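PDB 4WNR: leucine-rich-repeat protein from Methanosarcina barkeri, which binds guanine nucleotide through the Roc G domain of a multidomain Roco protein and is predicted to have serine/threonine kinase activity. Local coordinates for residues S56-F66 / C180-S190; I118-D126 / K151-L160. All coordinates share one frame; numbering follows the deposited sequence.

Interactions 1 and 2 lie in the Roc G domain, with centres about 15 Å apart, and meet at GDP from opposite faces of its guanine. In interaction 1, Lys181 and Phe66 approach one face; in interaction 2, Lys151 covers the other while Asp153 reads the edge. Interaction 1 is the more buried: it ties helix 54-62 to the loop before helix 186-198 through two nitrogens of one arginine on a single backbone carbonyl oxygen and leucine-phenylalanine packing. Interaction 2 joins the end of strand 116-121 to the loop after strand 145-149, one phenylalanine closing its inner part, with charged side chains at its exposed side. Phe189 touches Ile118, so the two also share the sheet surface.

Interaction 1: residues S56-F66 / C180-S190; sequences SLLKRLLGEGF and CKEDRGIEGFS. With GDP (guanosine-5'-diphosphate), chain B.
The loop that carries the G5 motif of this G domain, Ser179-Cys180-Lys181, is held against helix 54-62, the helix that follows the P-loop, chiefly by Arg60 gripping the carbonyl of Cys180. Arg60 NE reaches Cys180 O at 2.8 Å, in the carbonyl plane on a lone pair, and Arg60 NH2 donates to the same Cys180 O at 2.7 Å. Both bonds run close to the guanidinium plane, a side-on grip that fixes the rotation of the group. A bend in the arginine chain (chi2 -64°) turns it toward this oxygen, while its CB rests on Ile186 CG1. One guanidinium face is covered by the backbone of Gly65 and Phe66. Over the other lies Asp183, its carboxylate stacked only 8° from parallel; the salt bridge from Arg60 NH1 to Asp183 OD1 is long, 3.8 Å, and purely electrostatic.

Beyond the helix, the Phe66 ring takes Lys181 CA over its face, 3.7 Å from the centroid, and turns its edge toward GDP N9. The carbonyl that Arg60 holds belongs to the residue whose amide, Cys180 N, bonds guanine O6 at 2.8 Å, so Arg60 acts as a second-shell support. Ser56 OG bonds GDP O1A at 3.1 Å.

Farther along, Leu61 CD2 meets the edge of Phe189 at CD2, 3.9 Å away, and Leu57 CD2 approaches the same ring. The short segments of helices 54-62 and 186-198 cross at -80°, and the sheet lies beneath: Leu57 and Phe189 both touch Ile118 of strand 116-121, while Leu61 reaches Phe94 of strand 88-96.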
loop_
_atom_site.group_PDB
_atom_site.type_symbol
_atom_site.label_atom_id
_atom_site.label_comp_id
_atom_site.label_asym_id
_atom_site.label_seq_id
_atom_site.Cartn_x
_atom_site.Cartn_y
_atom_site.Cartn_z
ATOM N N SER A 56 -4.277 13.606 -8.405
ATOM C CA SER A 56 -3.858 14.907 -8.940
ATOM C C SER A 56 -2.533 15.371 -8.341
ATOM O O SER A 56 -1.661 15.862 -9.059
ATOM C CB SER A 56 -4.927 15.968 -8.676
ATOM O OG SER A 56 -6.167 15.591 -9.242
ATOM N N LEU A 57 -2.398 15.223 -7.025
ATOM C CA LEU A 57 -1.171 15.595 -6.317
ATOM C C LEU A 57 0.017 14.765 -6.800
ATOM O O LEU A 57 1.118 15.288 -6.965
ATOM C CB LEU A 57 -1.345 15.429 -4.802
ATOM C CG LEU A 57 -0.130 15.712 -3.909
ATOM C CD1 LEU A 57 0.454 17.093 -4.174
ATOM C CD2 LEU A 57 -0.516 15.570 -2.444
ATOM N N LEU A 58 -0.217 13.475 -7.025
ATOM C CA LEU A 58 0.818 12.576 -7.534
ATOM C C LEU A 58 1.322 13.024 -8.906
ATOM O O LEU A 58 2.522 12.986 -9.172
ATOM C CB LEU A 58 0.295 11.136 -7.606
ATOM C CG LEU A 58 1.259 10.056 -8.109
ATOM C CD1 LEU A 58 2.568 10.060 -7.331
ATOM C CD2 LEU A 58 0.597 8.689 -8.028
ATOM N N LYS A 59 0.403 13.451 -9.769
ATOM C CA LYS A 59 0.764 13.950 -11.098
ATOM C C LYS A 59 1.636 15.204 -11.013
ATOM O O LYS A 59 2.574 15.367 -11.797
ATOM C CB LYS A 59 -0.490 14.244 -11.926
ATOM C CG LYS A 59 -1.193 13.003 -12.454
ATOM C CD LYS A 59 -2.510 13.343 -13.140
ATOM C CE LYS A 59 -2.296 14.033 -14.480
ATOM N NZ LYS A 59 -3.583 14.318 -15.173
ATOM N N ARG A 60 1.321 16.081 -10.063
ATOM C CA ARG A 60 2.086 17.312 -9.857
ATOM C C ARG A 60 3.494 17.047 -9.321
ATOM O O ARG A 60 4.434 17.764 -9.665
ATOM C CB ARG A 60 1.337 18.259 -8.916
ATOM C CG ARG A 60 0.105 18.904 -9.529
ATOM C CD ARG A 60 0.467 19.806 -10.701
ATOM N NE ARG A 60 -0.643 20.661 -11.112
ATOM C CZ ARG A 60 -0.595 21.526 -12.123
ATOM N NH1 ARG A 60 0.512 21.665 -12.847
ATOM N NH2 ARG A 60 -1.665 22.259 -12.413
ATOM N N LEU A 61 3.636 16.021 -8.486
ATOM C CA LEU A 61 4.944 15.621 -7.963
ATOM C C LEU A 61 5.850 15.081 -9.073
ATOM O O LEU A 61 7.057 15.325 -9.072
ATOM C CB LEU A 61 4.787 14.568 -6.860
ATOM C CG LEU A 61 4.136 15.048 -5.559
ATOM C CD1 LEU A 61 3.736 13.866 -4.690
ATOM C CD2 LEU A 61 5.056 15.987 -4.793
ATOM N N LEU A 62 5.259 14.350 -10.015
ATOM C CA LEU A 62 5.994 13.789 -11.152
ATOM C C LEU A 62 6.067 14.741 -12.349
ATOM O O LEU A 62 6.739 14.444 -13.336
ATOM C CB LEU A 62 5.357 12.468 -11.591
ATOM C CG LEU A 62 5.202 11.396 -10.506
ATOM C CD1 LEU A 62 4.479 10.181 -11.065
ATOM C CD2 LEU A 62 6.546 10.991 -9.919
ATOM N N GLY A 63 5.371 15.873 -12.260
ATOM C CA GLY A 63 5.394 16.892 -13.312
ATOM C C GLY A 63 4.593 16.495 -14.540
ATOM O O GLY A 63 5.047 16.681 -15.669
ATOM N N GLU A 64 3.400 15.953 -14.313
ATOM C CA GLU A 64 2.520 15.491 -15.392
ATOM C C GLU A 64 1.342 16.437 -15.652
ATOM O O GLU A 64 0.525 16.186 -16.539
ATOM C CB GLU A 64 2.007 14.084 -15.079
ATOM C CG GLU A 64 3.116 13.046 -14.974
ATOM C CD GLU A 64 2.613 11.645 -14.677
ATOM O OE1 GLU A 64 1.390 11.453 -14.489
ATOM O OE2 GLU A 64 3.459 10.728 -14.630
ATOM N N GLY A 65 1.256 17.515 -14.876
ATOM C CA GLY A 65 0.264 18.564 -15.108
ATOM C C GLY A 65 -1.098 18.291 -14.497
ATOM O O GLY A 65 -1.226 17.525 -13.540
ATOM N N PHE A 66 -2.114 18.936 -15.064
ATOM C CA PHE A 66 -3.488 18.846 -14.571
ATOM C C PHE A 66 -4.456 19.135 -15.716
ATOM O O PHE A 66 -4.407 20.211 -16.313
ATOM C CB PHE A 66 -3.701 19.850 -13.435
ATOM C CG PHE A 66 -5.098 19.858 -12.875
ATOM C CD1 PHE A 66 -6.080 20.668 -13.432
ATOM C CD2 PHE A 66 -5.427 19.070 -11.782
ATOM C CE1 PHE A 66 -7.366 20.681 -12.917
ATOM C CE2 PHE A 66 -6.712 19.079 -11.261
ATOM C CZ PHE A 66 -7.682 19.886 -11.830
ATOM N N CYS A 180 -3.913 21.713 -6.837
ATOM C CA CYS A 180 -3.423 20.951 -7.985
ATOM C C CYS A 180 -3.879 21.556 -9.313
ATOM O O CYS A 180 -3.221 21.372 -10.336
ATOM C CB CYS A 180 -3.875 19.492 -7.893
ATOM S SG CYS A 180 -3.151 18.581 -6.509
ATOM N N LYS A 181 -5.000 22.274 -9.290
ATOM C CA LYS A 181 -5.521 22.941 -10.482
ATOM C C LYS A 181 -4.649 24.132 -10.868
ATOM O O LYS A 181 -4.170 24.214 -11.998
ATOM C CB LYS A 181 -6.963 23.401 -10.249
ATOM C CG LYS A 181 -7.630 24.035 -11.463
ATOM C CD LYS A 181 -9.096 24.329 -11.198
ATOM C CE LYS A 181 -9.748 25.037 -12.375
ATOM N NZ LYS A 181 -11.169 25.385 -12.092
ATOM N N GLU A 182 -4.445 25.042 -9.920
ATOM C CA GLU A 182 -3.671 26.265 -10.157
ATOM C C GLU A 182 -2.164 26.090 -9.934
ATOM O O GLU A 182 -1.394 27.023 -10.163
ATOM C CB GLU A 182 -4.193 27.396 -9.265
ATOM C CG GLU A 182 -5.646 27.766 -9.526
ATOM C CD GLU A 182 -6.126 28.939 -8.686
ATOM O OE1 GLU A 182 -5.454 29.291 -7.687
ATOM O OE2 GLU A 182 -7.186 29.511 -9.023
ATOM N N ASP A 183 -1.753 24.903 -9.487
ATOM C CA ASP A 183 -0.340 24.583 -9.237
ATOM C C ASP A 183 0.278 25.495 -8.168
ATOM O O ASP A 183 1.374 26.027 -8.347
ATOM C CB ASP A 183 0.469 24.638 -10.544
ATOM C CG ASP A 183 1.829 23.953 -10.430
ATOM O OD1 ASP A 183 1.970 22.999 -9.636
ATOM O OD2 ASP A 183 2.763 24.372 -11.144
ATOM N N ARG A 184 -0.439 25.667 -7.059
ATOM C CA ARG A 184 0.039 26.463 -5.927
ATOM C C ARG A 184 0.458 25.573 -4.761
ATOM O O ARG A 184 -0.267 24.653 -4.386
ATOM C CB ARG A 184 -1.047 27.430 -5.453
ATOM C CG ARG A 184 -1.171 28.691 -6.291
ATOM C CD ARG A 184 -1.912 29.782 -5.533
ATOM N NE ARG A 184 -3.300 29.414 -5.254
ATOM C CZ ARG A 184 -4.110 30.070 -4.423
ATOM N NH1 ARG A 184 -3.686 31.144 -3.761
ATOM N NH2 ARG A 184 -5.357 29.644 -4.249
ATOM N N GLY A 185 1.631 25.856 -4.198
ATOM C CA GLY A 185 2.123 25.156 -3.007
ATOM C C GLY A 185 2.763 23.798 -3.247
ATOM O O GLY A 185 3.143 23.120 -2.292
ATOM N N ILE A 186 2.892 23.399 -4.512
ATOM C CA ILE A 186 3.466 22.094 -4.863
ATOM C C ILE A 186 4.984 22.112 -4.679
ATOM O O ILE A 186 5.558 21.155 -4.156
ATOM C CB ILE A 186 3.089 21.671 -6.306
ATOM C CG1 ILE A 186 1.677 21.072 -6.341
ATOM C CG2 ILE A 186 4.055 20.625 -6.857
ATOM C CD1 ILE A 186 0.577 22.017 -5.909
ATOM N N GLU A 187 5.624 23.196 -5.113
ATOM C CA GLU A 187 7.075 23.362 -4.964
ATOM C C GLU A 187 7.504 23.289 -3.496
ATOM O O GLU A 187 8.482 22.622 -3.162
ATOM C CB GLU A 187 7.531 24.691 -5.572
ATOM N N GLY A 188 6.759 23.969 -2.629
ATOM C CA GLY A 188 7.022 23.947 -1.189
ATOM C C GLY A 188 6.769 22.583 -0.569
ATOM O O GLY A 188 7.526 22.133 0.293
ATOM N N PHE A 189 5.697 21.930 -1.010
ATOM C CA PHE A 189 5.357 20.579 -0.554
ATOM C C PHE A 189 6.393 19.554 -1.017
ATOM O O PHE A 189 6.780 18.666 -0.258
ATOM C CB PHE A 189 3.966 20.181 -1.060
ATOM C CG PHE A 189 3.556 18.785 -0.681
ATOM C CD1 PHE A 189 2.971 18.530 0.550
ATOM C CD2 PHE A 189 3.749 17.727 -1.559
ATOM C CE1 PHE A 189 2.590 17.246 0.902
ATOM C CE2 PHE A 189 3.371 16.441 -1.214
ATOM C CZ PHE A 189 2.791 16.200 0.018
ATOM N N SER A 190 6.833 19.687 -2.266
ATOM C CA SER A 190 7.813 18.770 -2.854
ATOM C C SER A 190 9.173 18.849 -2.153
ATOM O O SER A 190 9.850 17.835 -1.992
ATOM C CB SER A 190 7.980 19.056 -4.348
ATOM O OG SER A 190 8.818 18.091 -4.958
HETATM P PB GDP B . -8.759 11.045 -6.067
HETATM O O1B GDP B . -8.396 12.276 -5.098
HETATM O O2B GDP B . -7.477 10.079 -6.036
HETATM O O3B GDP B . -9.978 10.335 -5.614
HETATM O O3A GDP B . -8.837 11.538 -7.597
HETATM P PA GDP B . -8.754 13.078 -8.056
HETATM O O1A GDP B . -7.755 13.844 -7.286
HETATM O O2A GDP B . -8.349 12.981 -9.612
HETATM O "O5'" GDP B . -10.253 13.671 -8.022
HETATM C "C5'" GDP B . -10.479 14.972 -7.580
HETATM C "C4'" GDP B . -11.313 15.715 -8.645
HETATM O "O4'" GDP B . -11.220 17.130 -8.376
HETATM C "C3'" GDP B . -10.782 15.544 -10.068
HETATM O "O3'" GDP B . -11.831 15.799 -11.013
HETATM C "C2'" GDP B . -9.711 16.602 -10.165
HETATM O "O2'" GDP B . -9.594 17.085 -11.514
HETATM C "C1'" GDP B . -10.223 17.714 -9.259
HETATM N N9 GDP B . -9.135 18.341 -8.447
HETATM C C8 GDP B . -8.089 17.757 -7.863
HETATM N N7 GDP B . -7.379 18.692 -7.245
HETATM C C5 GDP B . -7.980 19.862 -7.437
HETATM C C6 GDP B . -7.661 21.091 -7.025
HETATM O O6 GDP B . -6.662 21.295 -6.338
HETATM N N1 GDP B . -8.480 22.165 -7.376
HETATM C C2 GDP B . -9.616 21.916 -8.156
HETATM N N2 GDP B . -10.417 22.916 -8.510
HETATM N N3 GDP B . -9.884 20.658 -8.540
HETATM C C4 GDP B . -9.072 19.645 -8.184
#

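Interaction 2: residues I118-D126 / K151-L160; sequences ILVLDSRRD and KIDENPSFEL. With GDP (guanosine-5'-diphosphate), chain B.
Phe158 packs its ring face against the backbone where strand 116-121 gives way to loop, with Ser123 CA 3.9 Å from the ring centroid in a CH-pi contact and the carbonyl carbon of Asp122 over the same face nearer the rim. With CG anti to the backbone N (chi1 178°), the ring reaches across from its turn, Asn155 to Phe158, and presents its edge to Leu121 CB. Leu121 CD1 extends this apolar part to Leu160 CD1 at 3.7 Å. Without the ring, as with an alanine here, the Asp122-Ser123 backbone is likely to lose its aromatic cover, and a gap would open beside Leu121.

Between the segments lies a polar inner part. A water accepts a weak bond from Ser123 N and donates to Lys151 O at 3.0 Å. Buried Asp122, its OD2 paired with Arg125, has that oxygen 4.0 Å from Lys151 NZ, too far for a salt bridge. The outer side is looser: exposed Arg124 and Glu154 form a salt bridge, NH1 to OE1 at 2.7 Å, yet its hydrogen bond is weak and the guanidinium and carboxylate planes stand 63° apart.

Lys151 runs extended over one face of the guanine, its CG 3.4 Å from GDP C6. Asp153 takes the base edge with both oxygens: GDP N1 donates to OD1 at 3.1 Å and GDP N2 to OD2 at 2.9 Å. This paired recognition, with the lysine laid on the base, marks Asn150 to Asp153 as the NKxD (G4) motif that gives P-loop G proteins their guanine specificity.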
loop_
_atom_site.group_PDB
_atom_site.type_symbol
_atom_site.label_atom_id
_atom_site.label_comp_id
_atom_site.label_asym_id
_atom_site.label_seq_id
_atom_site.Cartn_x
_atom_site.Cartn_y
_atom_site.Cartn_z
ATOM N N ILE A 118 1.157 10.413 2.843
ATOM C CA ILE A 118 0.682 11.719 2.391
ATOM C C ILE A 118 -0.839 11.751 2.526
ATOM O O ILE A 118 -1.552 11.099 1.760
ATOM C CB ILE A 118 1.102 12.005 0.934
ATOM C CG1 ILE A 118 2.628 12.086 0.833
ATOM C CG2 ILE A 118 0.475 13.304 0.438
ATOM C CD1 ILE A 118 3.157 12.117 -0.585
ATOM N N LEU A 119 -1.322 12.500 3.515
ATOM C CA LEU A 119 -2.757 12.637 3.766
ATOM C C LEU A 119 -3.320 13.825 2.989
ATOM O O LEU A 119 -3.009 14.973 3.299
ATOM C CB LEU A 119 -3.024 12.812 5.265
ATOM C CG LEU A 119 -4.474 13.049 5.704
ATOM C CD1 LEU A 119 -5.402 11.957 5.193
ATOM C CD2 LEU A 119 -4.551 13.150 7.220
ATOM N N VAL A 120 -4.143 13.540 1.984
ATOM C CA VAL A 120 -4.772 14.584 1.172
ATOM C C VAL A 120 -6.182 14.879 1.683
ATOM O O VAL A 120 -6.984 13.964 1.877
ATOM C CB VAL A 120 -4.841 14.191 -0.316
ATOM C CG1 VAL A 120 -5.305 15.371 -1.159
ATOM C CG2 VAL A 120 -3.486 13.698 -0.803
ATOM N N LEU A 121 -6.472 16.162 1.888
ATOM C CA LEU A 121 -7.760 16.611 2.416
ATOM C C LEU A 121 -8.371 17.697 1.538
ATOM O O LEU A 121 -7.700 18.262 0.674
ATOM C CB LEU A 121 -7.585 17.160 3.834
ATOM C CG LEU A 121 -6.962 16.225 4.871
ATOM C CD1 LEU A 121 -6.634 16.997 6.140
ATOM C CD2 LEU A 121 -7.882 15.052 5.177
ATOM N N ASP A 122 -9.650 17.978 1.770
ATOM C CA ASP A 122 -10.345 19.089 1.111
ATOM C C ASP A 122 -11.471 19.639 1.990
ATOM O O ASP A 122 -11.845 19.025 2.993
ATOM C CB ASP A 122 -10.882 18.671 -0.263
ATOM C CG ASP A 122 -11.914 17.565 -0.185
ATOM O OD1 ASP A 122 -11.861 16.757 0.766
ATOM O OD2 ASP A 122 -12.776 17.502 -1.086
ATOM N N SER A 123 -12.006 20.791 1.597
ATOM C CA SER A 123 -12.976 21.525 2.417
ATOM C C SER A 123 -14.343 20.849 2.504
ATOM O O SER A 123 -14.895 20.706 3.597
ATOM C CB SER A 123 -13.148 22.951 1.885
ATOM O OG SER A 123 -13.526 22.940 0.518
ATOM N N ARG A 124 -14.876 20.432 1.356
ATOM C CA ARG A 124 -16.244 19.898 1.265
ATOM C C ARG A 124 -16.579 18.905 2.381
ATOM O O ARG A 124 -17.644 18.991 2.996
ATOM C CB ARG A 124 -16.489 19.257 -0.107
ATOM C CG ARG A 124 -16.612 20.267 -1.241
ATOM C CD ARG A 124 -17.323 19.687 -2.456
ATOM N NE ARG A 124 -16.498 18.726 -3.187
ATOM C CZ ARG A 124 -15.532 19.046 -4.049
ATOM N NH1 ARG A 124 -15.230 20.316 -4.305
ATOM N NH2 ARG A 124 -14.854 18.083 -4.660
ATOM N N ARG A 125 -15.666 17.972 2.637
ATOM C CA ARG A 125 -15.808 17.041 3.754
ATOM C C ARG A 125 -15.248 17.691 5.018
ATOM O O ARG A 125 -14.032 17.765 5.207
ATOM C CB ARG A 125 -15.097 15.722 3.449
ATOM C CG ARG A 125 -15.693 14.992 2.256
ATOM C CD ARG A 125 -14.846 13.808 1.819
ATOM N NE ARG A 125 -15.189 13.379 0.465
ATOM C CZ ARG A 125 -14.814 14.002 -0.653
ATOM N NH1 ARG A 125 -14.070 15.106 -0.605
ATOM N NH2 ARG A 125 -15.190 13.522 -1.831
ATOM N N ASP A 126 -16.150 18.167 5.873
ATOM C CA ASP A 126 -15.777 18.973 7.038
ATOM C C ASP A 126 -15.158 18.124 8.153
ATOM O O ASP A 126 -15.837 17.295 8.764
ATOM C CB ASP A 126 -17.003 19.736 7.564
ATOM C CG ASP A 126 -16.637 20.903 8.479
ATOM O OD1 ASP A 126 -15.435 21.149 8.721
ATOM O OD2 ASP A 126 -17.569 21.585 8.957
ATOM N N LYS A 151 -7.326 21.849 -2.864
ATOM C CA LYS A 151 -8.494 22.607 -3.346
ATOM C C LYS A 151 -8.751 23.900 -2.561
ATOM O O LYS A 151 -9.885 24.189 -2.167
ATOM C CB LYS A 151 -9.754 21.727 -3.374
ATOM C CG LYS A 151 -9.694 20.609 -4.400
ATOM C CD LYS A 151 -10.757 19.554 -4.151
ATOM C CE LYS A 151 -10.802 18.551 -5.293
ATOM N NZ LYS A 151 -11.564 17.329 -4.932
ATOM N N ILE A 152 -7.694 24.681 -2.351
ATOM C CA ILE A 152 -7.828 26.001 -1.716
ATOM C C ILE A 152 -8.390 27.047 -2.683
ATOM O O ILE A 152 -8.882 28.087 -2.253
ATOM C CB ILE A 152 -6.499 26.507 -1.107
ATOM C CG1 ILE A 152 -5.429 26.726 -2.185
ATOM C CG2 ILE A 152 -6.017 25.537 -0.039
ATOM C CD1 ILE A 152 -4.169 27.393 -1.672
ATOM N N ASP A 153 -8.303 26.772 -3.983
ATOM C CA ASP A 153 -8.915 27.634 -5.000
ATOM C C ASP A 153 -10.446 27.606 -4.925
ATOM O O ASP A 153 -11.102 28.607 -5.212
ATOM C CB ASP A 153 -8.449 27.243 -6.408
ATOM C CG ASP A 153 -8.781 25.807 -6.761
ATOM O OD1 ASP A 153 -8.439 24.907 -5.967
ATOM O OD2 ASP A 153 -9.375 25.572 -7.832
ATOM N N GLU A 154 -11.002 26.458 -4.542
ATOM C CA GLU A 154 -12.447 26.314 -4.340
ATOM C C GLU A 154 -12.891 26.811 -2.964
ATOM O O GLU A 154 -14.030 27.245 -2.800
ATOM C CB GLU A 154 -12.871 24.855 -4.516
ATOM C CG GLU A 154 -12.710 24.333 -5.936
ATOM C CD GLU A 154 -13.339 22.964 -6.138
ATOM O OE1 GLU A 154 -13.454 22.202 -5.154
ATOM O OE2 GLU A 154 -13.716 22.649 -7.287
ATOM N N ASN A 155 -11.994 26.732 -1.981
ATOM C CA ASN A 155 -12.278 27.189 -0.619
ATOM C C ASN A 155 -11.010 27.721 0.062
ATOM O O ASN A 155 -10.303 26.970 0.733
ATOM C CB ASN A 155 -12.902 26.052 0.199
ATOM C CG ASN A 155 -13.515 26.532 1.507
ATOM O OD1 ASN A 155 -12.983 27.424 2.170
ATOM N ND2 ASN A 155 -14.639 25.931 1.889
ATOM N N PRO A 156 -10.714 29.023 -0.119
ATOM C CA PRO A 156 -9.523 29.661 0.463
ATOM C C PRO A 156 -9.442 29.596 1.988
ATOM O O PRO A 156 -8.350 29.461 2.541
ATOM C CB PRO A 156 -9.646 31.119 0.007
ATOM C CG PRO A 156 -10.479 31.067 -1.223
ATOM C CD PRO A 156 -11.447 29.944 -1.007
ATOM N N SER A 157 -10.588 29.688 2.655
ATOM C CA SER A 157 -10.637 29.749 4.120
ATOM C C SER A 157 -10.403 28.402 4.815
ATOM O O SER A 157 -10.350 28.346 6.042
ATOM C CB SER A 157 -11.982 30.328 4.571
ATOM O OG SER A 157 -13.060 29.524 4.120
ATOM N N PHE A 158 -10.265 27.328 4.038
ATOM C CA PHE A 158 -10.078 25.985 4.593
ATOM C C PHE A 158 -8.778 25.873 5.390
ATOM O O PHE A 158 -7.689 26.029 4.840
ATOM C CB PHE A 158 -10.098 24.938 3.474
ATOM C CG PHE A 158 -9.874 23.529 3.951
ATOM C CD1 PHE A 158 -10.701 22.965 4.915
ATOM C CD2 PHE A 158 -8.843 22.757 3.425
ATOM C CE1 PHE A 158 -10.499 21.666 5.354
ATOM C CE2 PHE A 158 -8.637 21.458 3.858
ATOM C CZ PHE A 158 -9.466 20.911 4.824
ATOM N N GLU A 159 -8.914 25.602 6.687
ATOM C CA GLU A 159 -7.775 25.435 7.593
ATOM C C GLU A 159 -8.058 24.365 8.644
ATOM O O GLU A 159 -9.189 23.894 8.779
ATOM C CB GLU A 159 -7.443 26.762 8.288
ATOM C CG GLU A 159 -6.522 27.682 7.499
ATOM C CD GLU A 159 -5.061 27.262 7.555
ATOM O OE1 GLU A 159 -4.769 26.111 7.953
ATOM O OE2 GLU A 159 -4.198 28.092 7.199
ATOM N N LEU A 160 -7.014 23.991 9.379
ATOM C CA LEU A 160 -7.113 23.015 10.468
ATOM C C LEU A 160 -6.452 23.551 11.736
ATOM O O LEU A 160 -5.627 24.465 11.677
ATOM C CB LEU A 160 -6.436 21.700 10.071
ATOM C CG LEU A 160 -6.926 21.018 8.791
ATOM C CD1 LEU A 160 -5.989 19.885 8.400
ATOM C CD2 LEU A 160 -8.350 20.506 8.955
HETATM P PB GDP B . -8.759 11.045 -6.067
HETATM O O1B GDP B . -8.396 12.276 -5.098
HETATM O O2B GDP B . -7.477 10.079 -6.036
HETATM O O3B GDP B . -9.978 10.335 -5.614
HETATM O O3A GDP B . -8.837 11.538 -7.597
HETATM P PA GDP B . -8.754 13.078 -8.056
HETATM O O1A GDP B . -7.755 13.844 -7.286
HETATM O O2A GDP B . -8.349 12.981 -9.612
HETATM O "O5'" GDP B . -10.253 13.671 -8.022
HETATM C "C5'" GDP B . -10.479 14.972 -7.580
HETATM C "C4'" GDP B . -11.313 15.715 -8.645
HETATM O "O4'" GDP B . -11.220 17.130 -8.376
HETATM C "C3'" GDP B . -10.782 15.544 -10.068
HETATM O "O3'" GDP B . -11.831 15.799 -11.013
HETATM C "C2'" GDP B . -9.711 16.602 -10.165
HETATM O "O2'" GDP B . -9.594 17.085 -11.514
HETATM C "C1'" GDP B . -10.223 17.714 -9.259
HETATM N N9 GDP B . -9.135 18.341 -8.447
HETATM C C8 GDP B . -8.089 17.757 -7.863
HETATM N N7 GDP B . -7.379 18.692 -7.245
HETATM C C5 GDP B . -7.980 19.862 -7.437
HETATM C C6 GDP B . -7.661 21.091 -7.025
HETATM O O6 GDP B . -6.662 21.295 -6.338
HETATM N N1 GDP B . -8.480 22.165 -7.376
HETATM C C2 GDP B . -9.616 21.916 -8.156
HETATM N N2 GDP B . -10.417 22.916 -8.510
HETATM N N3 GDP B . -9.884 20.658 -8.540
HETATM C C4 GDP B . -9.072 19.645 -8.184
HETATM O O HOH W 1 -10.407 22.594 0.370
#